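Long-range contacts in MerB2 (PDB 5C17), which probably cleaves the carbon-mercury bond of organomercurial compounds as an alkylmercury lyase, and here holds a mercury(II) ion together with a dithiol: residues A[6-17]-A[153-161]; A[80-91]-A[98-109]. All blocks are in the same frame, centred on the assembly; numbering follows the deposited sequence.

Contact 1 (A[6-17]-A[153-161]); sequences ELKKFYELLLAK and PFDSEAPWA. With DTV ((2S,3S)-1,4-dimercaptobutane-2,3-diol), chain D.
Phe154 turns the edge of its ring to the face of Phe10 in a T-shaped pair, centroids 5.5 Å apart and planes at 66°. Its CB sits over a face of the Phe10 ring as a CH-pi contact, 4.1 Å from the centroid. Phe10 reaches this loop from helix 6-17 because CG stands opposite the backbone N (chi1 159°), which brings CE1, at the ring edge, to 3.6 Å from Asp155 O. Further along the helix, the Trp160 indole is met at its edge: Leu14 CD2 lies 3.7 Å from CZ2, and Tyr11 crosses the indole at about a right angle, its CE1 4.2 Å from Trp160 CH2. Leu7 CD1 slants against CD2 of Phe154. At the outer end Lys17 bends at its last torsion and forms a salt bridge, NZ to Glu157 OE2 2.8 Å, meeting the anti side of the carboxylate 28° out of plane; Arg65 holds the same oxygen as a second charged partner. Asp155 OD1 accepts from Glu157 N, an Asx turn that shapes the loop, and a water links Glu6 OE2 to Phe154 N. The dithiol lies between the two aromatic faces: C1 over Phe154, and O3 over Trp160, 3.4 Å from CZ3. Helix 6-17 thus lends Phe10 to the dithiol pocket and packs behind both aromatic walls, Phe154 and Trp160, beside the mercury site of this MerB protein.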
loop_
_atom_site.group_PDB
_atom_site.type_symbol
_atom_site.label_atom_id
_atom_site.label_comp_id
_atom_site.label_asym_id
_atom_site.label_seq_id
_atom_site.Cartn_x
_atom_site.Cartn_y
_atom_site.Cartn_z
ATOM N N GLU A 6 12.949 11.733 3.247
ATOM C CA GLU A 6 12.261 11.165 4.378
ATOM C C GLU A 6 11.776 9.737 4.071
ATOM O O GLU A 6 11.940 8.843 4.905
ATOM C CB GLU A 6 11.116 12.087 4.785
ATOM C CG GLU A 6 10.328 11.601 5.974
ATOM C CD GLU A 6 9.254 12.581 6.396
ATOM O OE1 GLU A 6 9.380 13.778 6.069
ATOM O OE2 GLU A 6 8.280 12.153 7.055
ATOM N N LEU A 7 11.188 9.509 2.892
ATOM C CA LEU A 7 10.680 8.178 2.545
ATOM C C LEU A 7 11.798 7.143 2.430
ATOM O O LEU A 7 11.677 6.025 2.921
ATOM C CB LEU A 7 9.888 8.234 1.238
ATOM C CG LEU A 7 9.208 6.936 0.827
ATOM C CD1 LEU A 7 8.235 6.449 1.920
ATOM C CD2 LEU A 7 8.504 7.144 -0.490
ATOM N N LYS A 8 12.878 7.511 1.761
ATOM C CA LYS A 8 14.038 6.627 1.653
ATOM C C LYS A 8 14.544 6.264 3.039
ATOM O O LYS A 8 14.843 5.092 3.323
ATOM C CB LYS A 8 15.162 7.313 0.867
ATOM C CG LYS A 8 14.738 7.825 -0.480
ATOM C CD LYS A 8 15.887 8.457 -1.237
ATOM C CE LYS A 8 15.492 8.724 -2.679
ATOM N NZ LYS A 8 16.658 9.145 -3.479
ATOM N N LYS A 9 14.643 7.260 3.916
ATOM C CA LYS A 9 15.157 7.029 5.259
ATOM C C LYS A 9 14.196 6.185 6.098
ATOM O O LYS A 9 14.630 5.381 6.920
ATOM C CB LYS A 9 15.476 8.351 5.974
ATOM C CG LYS A 9 16.568 9.180 5.310
ATOM C CD LYS A 9 17.892 8.462 5.230
ATOM C CE LYS A 9 18.931 9.356 4.551
ATOM N NZ LYS A 9 20.303 8.786 4.590
ATOM N N PHE A 10 12.894 6.368 5.885
ATOM C CA PHE A 10 11.882 5.516 6.513
ATOM C C PHE A 10 12.120 4.054 6.178
ATOM O O PHE A 10 12.126 3.198 7.062
ATOM C CB PHE A 10 10.474 5.975 6.091
ATOM C CG PHE A 10 9.392 4.921 6.248
ATOM C CD1 PHE A 10 8.758 4.706 7.472
ATOM C CD2 PHE A 10 8.969 4.183 5.151
ATOM C CE1 PHE A 10 7.756 3.742 7.586
ATOM C CE2 PHE A 10 7.970 3.220 5.272
ATOM C CZ PHE A 10 7.365 3.015 6.479
ATOM N N TYR A 11 12.328 3.750 4.901
ATOM C CA TYR A 11 12.515 2.366 4.516
ATOM C C TYR A 11 13.843 1.815 5.004
ATOM O O TYR A 11 13.922 0.631 5.344
ATOM C CB TYR A 11 12.432 2.223 3.008
ATOM C CG TYR A 11 11.045 2.160 2.446
ATOM C CD1 TYR A 11 10.206 1.096 2.729
ATOM C CD2 TYR A 11 10.590 3.132 1.586
ATOM C CE1 TYR A 11 8.946 1.011 2.189
ATOM C CE2 TYR A 11 9.328 3.062 1.025
ATOM C CZ TYR A 11 8.506 2.005 1.331
ATOM O OH TYR A 11 7.257 1.932 0.761
ATOM N N GLU A 12 14.890 2.635 5.032
ATOM C CA GLU A 12 16.166 2.156 5.545
ATOM C C GLU A 12 16.057 1.808 7.030
ATOM O O GLU A 12 16.613 0.798 7.481
ATOM C CB GLU A 12 17.273 3.173 5.305
ATOM C CG GLU A 12 17.675 3.268 3.845
ATOM C CD GLU A 12 18.810 4.228 3.611
ATOM O OE1 GLU A 12 19.268 4.298 2.447
ATOM O OE2 GLU A 12 19.252 4.903 4.578
ATOM N N LEU A 13 15.355 2.649 7.792
ATOM C CA LEU A 13 15.156 2.383 9.216
ATOM C C LEU A 13 14.320 1.111 9.412
ATOM O O LEU A 13 14.630 0.252 10.237
ATOM C CB LEU A 13 14.492 3.575 9.906
ATOM C CG LEU A 13 14.156 3.402 11.389
ATOM C CD1 LEU A 13 15.381 3.052 12.216
ATOM C CD2 LEU A 13 13.506 4.678 11.907
ATOM N N LEU A 14 13.267 0.969 8.626
ATOM C CA LEU A 14 12.433 -0.227 8.706
ATOM C C LEU A 14 13.239 -1.499 8.376
ATOM O O LEU A 14 13.128 -2.503 9.076
ATOM C CB LEU A 14 11.231 -0.090 7.768
ATOM C CG LEU A 14 10.206 -1.214 7.789
ATOM C CD1 LEU A 14 9.646 -1.476 9.164
ATOM C CD2 LEU A 14 9.104 -0.850 6.822
ATOM N N LEU A 15 14.040 -1.475 7.314
ATOM C CA LEU A 15 14.864 -2.642 6.992
ATOM C C LEU A 15 15.814 -2.997 8.136
ATOM O O LEU A 15 16.041 -4.179 8.420
ATOM C CB LEU A 15 15.669 -2.390 5.718
ATOM C CG LEU A 15 14.904 -2.518 4.409
ATOM C CD1 LEU A 15 15.686 -1.943 3.240
ATOM C CD2 LEU A 15 14.556 -3.985 4.142
ATOM N N ALA A 16 16.367 -1.981 8.795
ATOM C CA ALA A 16 17.256 -2.206 9.925
ATOM C C ALA A 16 16.527 -2.915 11.074
ATOM O O ALA A 16 17.128 -3.715 11.802
ATOM C CB ALA A 16 17.836 -0.881 10.404
ATOM N N LYS A 17 15.241 -2.608 11.237
ATOM C CA LYS A 17 14.424 -3.157 12.327
ATOM C C LYS A 17 13.902 -4.567 12.060
ATOM O O LYS A 17 13.609 -5.311 12.991
ATOM C CB LYS A 17 13.212 -2.247 12.582
ATOM C CG LYS A 17 13.537 -0.924 13.206
ATOM C CD LYS A 17 12.332 0.033 13.136
ATOM C CE LYS A 17 12.546 1.234 14.018
ATOM N NZ LYS A 17 12.383 0.887 15.451
ATOM N N PRO A 153 2.679 11.759 8.684
ATOM C CA PRO A 153 4.097 11.418 8.829
ATOM C C PRO A 153 4.303 9.909 8.935
ATOM O O PRO A 153 3.576 9.228 9.650
ATOM C CB PRO A 153 4.489 12.127 10.126
ATOM C CG PRO A 153 3.543 13.265 10.225
ATOM C CD PRO A 153 2.251 12.746 9.688
ATOM N N PHE A 154 5.278 9.371 8.219
ATOM C CA PHE A 154 5.512 7.961 8.291
ATOM C C PHE A 154 6.362 7.723 9.569
ATOM O O PHE A 154 7.111 8.528 10.021
ATOM C CB PHE A 154 6.095 7.302 6.980
ATOM C CG PHE A 154 5.148 7.295 5.757
ATOM C CD1 PHE A 154 3.881 7.851 5.787
ATOM C CD2 PHE A 154 5.539 6.661 4.604
ATOM C CE1 PHE A 154 3.062 7.823 4.683
ATOM C CE2 PHE A 154 4.715 6.623 3.498
ATOM C CZ PHE A 154 3.478 7.216 3.546
ATOM N N ASP A 155 6.182 6.539 10.066
ATOM C CA ASP A 155 6.414 6.065 11.460
ATOM C C ASP A 155 6.930 4.607 11.265
ATOM O O ASP A 155 6.229 3.801 10.814
ATOM C CB ASP A 155 5.040 6.181 12.214
ATOM C CG ASP A 155 5.035 5.751 13.689
ATOM O OD1 ASP A 155 5.694 4.819 14.108
ATOM O OD2 ASP A 155 4.220 6.302 14.437
ATOM N N SER A 156 8.154 4.352 11.542
ATOM C CA SER A 156 8.739 3.005 11.438
ATOM C C SER A 156 8.212 1.978 12.430
ATOM O O SER A 156 8.460 0.826 12.244
ATOM C CB SER A 156 10.197 3.055 11.652
ATOM O OG SER A 156 10.474 3.364 12.944
ATOM N N GLU A 157 7.446 2.402 13.420
ATOM C CA GLU A 157 6.871 1.442 14.345
ATOM C C GLU A 157 5.363 1.334 14.211
ATOM O O GLU A 157 4.757 0.476 14.821
ATOM C CB GLU A 157 7.263 1.797 15.778
ATOM C CG GLU A 157 8.686 1.428 16.103
ATOM C CD GLU A 157 8.943 -0.075 16.065
ATOM O OE1 GLU A 157 8.139 -0.858 16.617
ATOM O OE2 GLU A 157 9.965 -0.483 15.477
ATOM N N ALA A 158 4.769 2.185 13.382
ATOM C CA ALA A 158 3.332 2.195 13.216
ATOM C C ALA A 158 2.918 1.022 12.351
ATOM O O ALA A 158 3.581 0.738 11.365
ATOM C CB ALA A 158 2.891 3.496 12.569
ATOM N N PRO A 159 1.830 0.341 12.728
ATOM C CA PRO A 159 1.328 -0.691 11.828
ATOM C C PRO A 159 0.769 -0.081 10.544
ATOM O O PRO A 159 0.297 1.065 10.556
ATOM C CB PRO A 159 0.225 -1.371 12.644
ATOM C CG PRO A 159 -0.201 -0.357 13.645
ATOM C CD PRO A 159 1.008 0.466 13.949
ATOM N N TRP A 160 0.814 -0.833 9.452
ATOM C CA TRP A 160 0.416 -0.309 8.151
ATOM C C TRP A 160 -1.102 -0.479 7.906
ATOM O O TRP A 160 -1.859 0.483 8.013
ATOM C CB TRP A 160 1.193 -0.981 7.008
ATOM C CG TRP A 160 2.694 -0.722 6.890
ATOM C CD1 TRP A 160 3.582 -0.444 7.894
ATOM C CD2 TRP A 160 3.470 -0.773 5.673
ATOM N NE1 TRP A 160 4.855 -0.276 7.368
ATOM C CE2 TRP A 160 4.809 -0.481 6.011
ATOM C CE3 TRP A 160 3.152 -1.034 4.324
ATOM C CZ2 TRP A 160 5.832 -0.451 5.054
ATOM C CZ3 TRP A 160 4.172 -0.977 3.378
ATOM C CH2 TRP A 160 5.491 -0.691 3.751
ATOM N N ALA A 161 -1.560 -1.694 7.595
ATOM C CA ALA A 161 -2.903 -1.861 7.024
ATOM C C ALA A 161 -4.011 -1.292 7.905
ATOM O O ALA A 161 -4.937 -0.658 7.408
ATOM C CB ALA A 161 -3.176 -3.333 6.742
HETATM S S1 DTV D . 4.031 3.824 8.070
HETATM C C1 DTV D . 3.718 3.880 6.306
HETATM C C2 DTV D . 2.841 2.742 5.812
HETATM O O2 DTV D . 1.553 2.865 6.346
HETATM C C3 DTV D . 2.713 2.681 4.286
HETATM O O3 DTV D . 3.988 2.436 3.724
HETATM C C4 DTV D . 2.137 3.948 3.675
HETATM S S4 DTV D . 1.438 3.667 2.053
HETATM O O HOH W 1 6.415 10.587 5.855
#

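Contact 2 (A[80-91]-A[98-109]); sequences LGLSIIPTTNQI and LFAWCAISTLEL. With HG (mercury (II) ion), chain B.
Trp101 has CG anti to its carbonyl carbon (chi1 -68°), which lays the indole over the Gly81 backbone, with Gly81 N above one face and 3.3 Å from CE3. The same kind of turn at Phe99 (chi1 -59°) slides its ring beneath Pro86, whose CA stands over the centre, 3.4 Å from the centroid and 4° off the normal. Ala100 O is gripped twice, by Thr87 OG1 at 2.7 Å and Asn89 ND2 at 3.0 Å, from opposite faces of its carbonyl plane; Asn89 OD1 is held by Ser121. Strand 98-100 runs antiparallel between its two neighbours, bonded to Ser83 through Phe99 and to Ile91 through Leu98. A water joins Trp101 NE1 to Ser83 OG. With an alanine in place of Trp101, the Gly81 backbone would probably lose its flat cover and that water its indole donor. Cys102 caps helix 103-109, SG accepting from Ser105 N at 3.5 Å. SG also binds mercury at 2.4 Å, beside a water at 2.5 Å; Cys165 and dithiol S4 complete the ligands. The bonds from Trp101 N to Gly81 O (2.8 Å) and onto Ala100 O probably help hold the backbone before Cys102, whose one sulfur ties helix start to metal.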
loop_
_atom_site.group_PDB
_atom_site.type_symbol
_atom_site.label_atom_id
_atom_site.label_comp_id
_atom_site.label_asym_id
_atom_site.label_seq_id
_atom_site.Cartn_x
_atom_site.Cartn_y
_atom_site.Cartn_z
ATOM N N LEU A 80 2.071 -5.140 1.950
ATOM C CA LEU A 80 2.715 -3.913 1.482
ATOM C C LEU A 80 1.770 -3.061 0.638
ATOM O O LEU A 80 2.195 -2.459 -0.352
ATOM C CB LEU A 80 3.998 -4.227 0.708
ATOM C CG LEU A 80 5.017 -5.082 1.470
ATOM C CD1 LEU A 80 6.200 -5.351 0.615
ATOM C CD2 LEU A 80 5.469 -4.453 2.767
ATOM N N GLY A 81 0.506 -3.007 1.054
ATOM C CA GLY A 81 -0.489 -2.148 0.402
ATOM C C GLY A 81 -1.368 -2.828 -0.631
ATOM O O GLY A 81 -2.371 -2.267 -1.042
ATOM N N LEU A 82 -0.982 -4.024 -1.060
ATOM C CA LEU A 82 -1.680 -4.743 -2.110
ATOM C C LEU A 82 -2.532 -5.857 -1.485
ATOM O O LEU A 82 -2.059 -6.574 -0.614
ATOM C CB LEU A 82 -0.649 -5.357 -3.054
ATOM C CG LEU A 82 -1.183 -6.079 -4.288
ATOM C CD1 LEU A 82 -1.930 -5.134 -5.219
ATOM C CD2 LEU A 82 -0.033 -6.771 -5.024
ATOM N N SER A 83 -3.758 -6.027 -1.972
ATOM C CA SER A 83 -4.719 -6.935 -1.353
ATOM C C SER A 83 -5.552 -7.684 -2.386
ATOM O O SER A 83 -6.009 -7.111 -3.375
ATOM C CB SER A 83 -5.674 -6.113 -0.470
ATOM O OG SER A 83 -6.641 -6.926 0.159
ATOM N N ILE A 84 -5.779 -8.973 -2.129
ATOM C CA ILE A 84 -6.743 -9.683 -2.954
ATOM C C ILE A 84 -8.162 -9.480 -2.425
ATOM O O ILE A 84 -9.114 -9.617 -3.187
ATOM C CB ILE A 84 -6.406 -11.186 -3.148
ATOM C CG1 ILE A 84 -6.435 -11.952 -1.821
ATOM C CG2 ILE A 84 -5.056 -11.312 -3.800
ATOM C CD1 ILE A 84 -6.288 -13.457 -1.984
ATOM N N ILE A 85 -8.313 -9.129 -1.148
ATOM C CA ILE A 85 -9.642 -8.924 -0.573
ATOM C C ILE A 85 -10.040 -7.448 -0.639
ATOM O O ILE A 85 -9.174 -6.564 -0.655
ATOM C CB ILE A 85 -9.756 -9.491 0.864
ATOM C CG1 ILE A 85 -8.747 -8.835 1.804
ATOM C CG2 ILE A 85 -9.593 -11.019 0.838
ATOM C CD1 ILE A 85 -8.993 -9.149 3.299
ATOM N N PRO A 86 -11.349 -7.166 -0.715
ATOM C CA PRO A 86 -11.806 -5.802 -1.011
ATOM C C PRO A 86 -11.410 -4.730 -0.010
ATOM O O PRO A 86 -11.312 -4.941 1.197
ATOM C CB PRO A 86 -13.332 -5.930 -1.045
ATOM C CG PRO A 86 -13.575 -7.344 -1.351
ATOM C CD PRO A 86 -12.478 -8.109 -0.675
ATOM N N THR A 87 -11.186 -3.550 -0.580
ATOM C CA THR A 87 -11.059 -2.311 0.161
ATOM C C THR A 87 -11.817 -1.265 -0.656
ATOM O O THR A 87 -12.353 -1.558 -1.719
ATOM C CB THR A 87 -9.608 -1.860 0.299
ATOM O OG1 THR A 87 -9.154 -1.401 -0.975
ATOM C CG2 THR A 87 -8.713 -2.990 0.803
ATOM N N THR A 88 -11.824 -0.030 -0.194
ATOM C CA THR A 88 -12.424 1.063 -0.947
ATOM C C THR A 88 -11.661 1.339 -2.245
ATOM O O THR A 88 -12.206 1.917 -3.165
ATOM C CB THR A 88 -12.430 2.316 -0.081
ATOM O OG1 THR A 88 -13.325 2.090 1.002
ATOM C CG2 THR A 88 -12.903 3.577 -0.848
ATOM N N ASN A 89 -10.402 0.937 -2.302
ATOM C CA ASN A 89 -9.512 1.322 -3.392
ATOM C C ASN A 89 -9.288 0.161 -4.329
ATOM O O ASN A 89 -8.456 -0.703 -4.084
ATOM C CB ASN A 89 -8.195 1.836 -2.829
ATOM C CG ASN A 89 -8.412 2.713 -1.637
ATOM O OD1 ASN A 89 -9.031 3.758 -1.747
ATOM N ND2 ASN A 89 -7.961 2.270 -0.483
ATOM N N GLN A 90 -10.075 0.132 -5.398
ATOM C CA GLN A 90 -10.031 -0.950 -6.371
ATOM C C GLN A 90 -9.014 -0.623 -7.444
ATOM O O GLN A 90 -8.993 0.483 -7.956
ATOM C CB GLN A 90 -11.420 -1.157 -6.983
ATOM C CG GLN A 90 -11.563 -2.448 -7.790
ATOM C CD GLN A 90 -13.021 -2.786 -8.124
ATOM O OE1 GLN A 90 -13.935 -2.521 -7.335
ATOM N NE2 GLN A 90 -13.240 -3.369 -9.294
ATOM N N ILE A 91 -8.159 -1.585 -7.761
ATOM C CA ILE A 91 -7.142 -1.395 -8.787
ATOM C C ILE A 91 -7.152 -2.536 -9.787
ATOM O O ILE A 91 -7.025 -3.700 -9.430
ATOM C CB ILE A 91 -5.742 -1.181 -8.188
ATOM C CG1 ILE A 91 -5.317 -2.348 -7.302
ATOM C CG2 ILE A 91 -5.747 0.093 -7.367
ATOM C CD1 ILE A 91 -3.874 -2.264 -6.867
ATOM N N LEU A 98 -7.632 -6.191 -8.212
ATOM C CA LEU A 98 -7.058 -6.256 -6.884
ATOM C C LEU A 98 -7.467 -5.000 -6.118
ATOM O O LEU A 98 -8.265 -4.194 -6.602
ATOM C CB LEU A 98 -5.531 -6.407 -6.977
ATOM C CG LEU A 98 -5.036 -7.696 -7.654
ATOM C CD1 LEU A 98 -3.554 -7.632 -7.984
ATOM C CD2 LEU A 98 -5.292 -8.894 -6.760
ATOM N N PHE A 99 -6.928 -4.845 -4.917
ATOM C CA PHE A 99 -7.294 -3.725 -4.064
ATOM C C PHE A 99 -6.059 -3.174 -3.389
ATOM O O PHE A 99 -5.035 -3.850 -3.308
ATOM C CB PHE A 99 -8.322 -4.177 -3.029
ATOM C CG PHE A 99 -9.562 -4.732 -3.641
ATOM C CD1 PHE A 99 -9.653 -6.082 -3.941
ATOM C CD2 PHE A 99 -10.639 -3.904 -3.943
ATOM C CE1 PHE A 99 -10.802 -6.595 -4.530
ATOM C CE2 PHE A 99 -11.791 -4.427 -4.524
ATOM C CZ PHE A 99 -11.863 -5.776 -4.811
ATOM N N ALA A 100 -6.157 -1.923 -2.943
ATOM C CA ALA A 100 -5.049 -1.286 -2.250
ATOM C C ALA A 100 -5.477 -0.818 -0.868
ATOM O O ALA A 100 -6.635 -0.417 -0.662
ATOM C CB ALA A 100 -4.529 -0.104 -3.049
ATOM N N TRP A 101 -4.533 -0.808 0.071
ATOM C CA TRP A 101 -4.844 -0.421 1.447
ATOM C C TRP A 101 -5.140 1.072 1.614
ATOM O O TRP A 101 -5.805 1.443 2.573
ATOM C CB TRP A 101 -3.720 -0.810 2.390
ATOM C CG TRP A 101 -3.551 -2.288 2.561
ATOM C CD1 TRP A 101 -4.410 -3.269 2.172
ATOM C CD2 TRP A 101 -2.445 -2.943 3.175
ATOM N NE1 TRP A 101 -3.902 -4.507 2.501
ATOM C CE2 TRP A 101 -2.700 -4.331 3.130
ATOM C CE3 TRP A 101 -1.271 -2.498 3.780
ATOM C CZ2 TRP A 101 -1.804 -5.259 3.629
ATOM C CZ3 TRP A 101 -0.388 -3.424 4.286
ATOM C CH2 TRP A 101 -0.659 -4.788 4.213
ATOM N N CYS A 102 -4.631 1.922 0.723
ATOM C CA CYS A 102 -4.858 3.358 0.826
ATOM C C CYS A 102 -4.624 4.030 -0.520
ATOM O O CYS A 102 -4.176 3.413 -1.486
ATOM C CB CYS A 102 -3.949 3.985 1.888
ATOM S SG CYS A 102 -2.217 4.107 1.379
ATOM N N ALA A 103 -4.893 5.324 -0.551
ATOM C CA ALA A 103 -4.748 6.122 -1.765
ATOM C C ALA A 103 -3.320 6.108 -2.296
ATOM O O ALA A 103 -3.091 6.023 -3.499
ATOM C CB ALA A 103 -5.172 7.536 -1.488
ATOM N N ILE A 104 -2.348 6.234 -1.409
ATOM C CA ILE A 104 -0.961 6.232 -1.873
ATOM C C ILE A 104 -0.640 4.898 -2.538
ATOM O O ILE A 104 -0.010 4.876 -3.602
ATOM C CB ILE A 104 0.026 6.533 -0.742
ATOM C CG1 ILE A 104 -0.140 7.989 -0.279
ATOM C CG2 ILE A 104 1.447 6.284 -1.206
ATOM C CD1 ILE A 104 0.669 8.333 0.958
ATOM N N SER A 105 -1.062 3.793 -1.920
ATOM C CA SER A 105 -0.786 2.466 -2.437
ATOM C C SER A 105 -1.320 2.297 -3.854
ATOM O O SER A 105 -0.698 1.643 -4.683
ATOM C CB SER A 105 -1.379 1.383 -1.520
ATOM O OG SER A 105 -0.757 1.391 -0.247
ATOM N N THR A 106 -2.499 2.869 -4.135
ATOM C CA THR A 106 -3.078 2.719 -5.482
ATOM C C THR A 106 -2.111 3.139 -6.582
ATOM O O THR A 106 -2.118 2.574 -7.673
ATOM C CB THR A 106 -4.421 3.504 -5.707
ATOM O OG1 THR A 106 -4.235 4.923 -5.640
ATOM C CG2 THR A 106 -5.494 3.062 -4.734
ATOM N N LEU A 107 -1.325 4.179 -6.313
ATOM C CA LEU A 107 -0.416 4.736 -7.311
ATOM C C LEU A 107 0.989 4.162 -7.164
ATOM O O LEU A 107 1.630 3.785 -8.157
ATOM C CB LEU A 107 -0.426 6.260 -7.211
ATOM C CG LEU A 107 -1.740 6.882 -7.716
ATOM C CD1 LEU A 107 -1.903 8.282 -7.226
ATOM C CD2 LEU A 107 -1.845 6.847 -9.229
ATOM N N GLU A 108 1.485 4.063 -5.938
ATOM C CA GLU A 108 2.829 3.526 -5.786
ATOM C C GLU A 108 2.915 2.076 -6.246
ATOM O O GLU A 108 3.964 1.663 -6.727
ATOM C CB GLU A 108 3.384 3.739 -4.384
ATOM C CG GLU A 108 3.065 2.688 -3.412
ATOM C CD GLU A 108 3.724 2.892 -2.060
ATOM O OE1 GLU A 108 4.325 3.960 -1.823
ATOM O OE2 GLU A 108 3.636 1.973 -1.228
ATOM N N LEU A 109 1.827 1.317 -6.140
ATOM C CA LEU A 109 1.846 -0.061 -6.621
ATOM C C LEU A 109 1.970 -0.128 -8.147
ATOM O O LEU A 109 2.549 -1.068 -8.680
ATOM C CB LEU A 109 0.620 -0.820 -6.114
ATOM C CG LEU A 109 0.606 -1.126 -4.619
ATOM C CD1 LEU A 109 -0.768 -1.591 -4.176
ATOM C CD2 LEU A 109 1.660 -2.161 -4.267
HETATM HG HG HG B . -0.879 2.711 2.753
HETATM O O HOH W 2 1.765 0.152 -1.427
HETATM O O HOH W 3 -5.503 -6.910 2.748
HETATM O O HOH W 4 0.532 0.738 2.313
#

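How the contacts relate
From the N terminus, helix 5-17 supplies the first half of contact 1, whose partner returns with 135 residues in between, after the helices up to 52-64, the large antiparallel sheet, helix 103-113 and strand 148-151. Contact 2 is nested inside that long loop and closes a much shorter one, the hairpin of strands 89-93 and 96-100 together with strand 82-83, before the chain enters helix 103-113. The loop 153-159 leads into helix 160-164, ahead of Cys165, the second mercury-binding cysteine. The two contacts touch: Ala161 CB packs 3.6 Å from Trp101 CE3, Trp160 meets Leu80, and Phe154 meets Ile104. Together they tie the N-terminal helix and the sheet around one ligand and metal site.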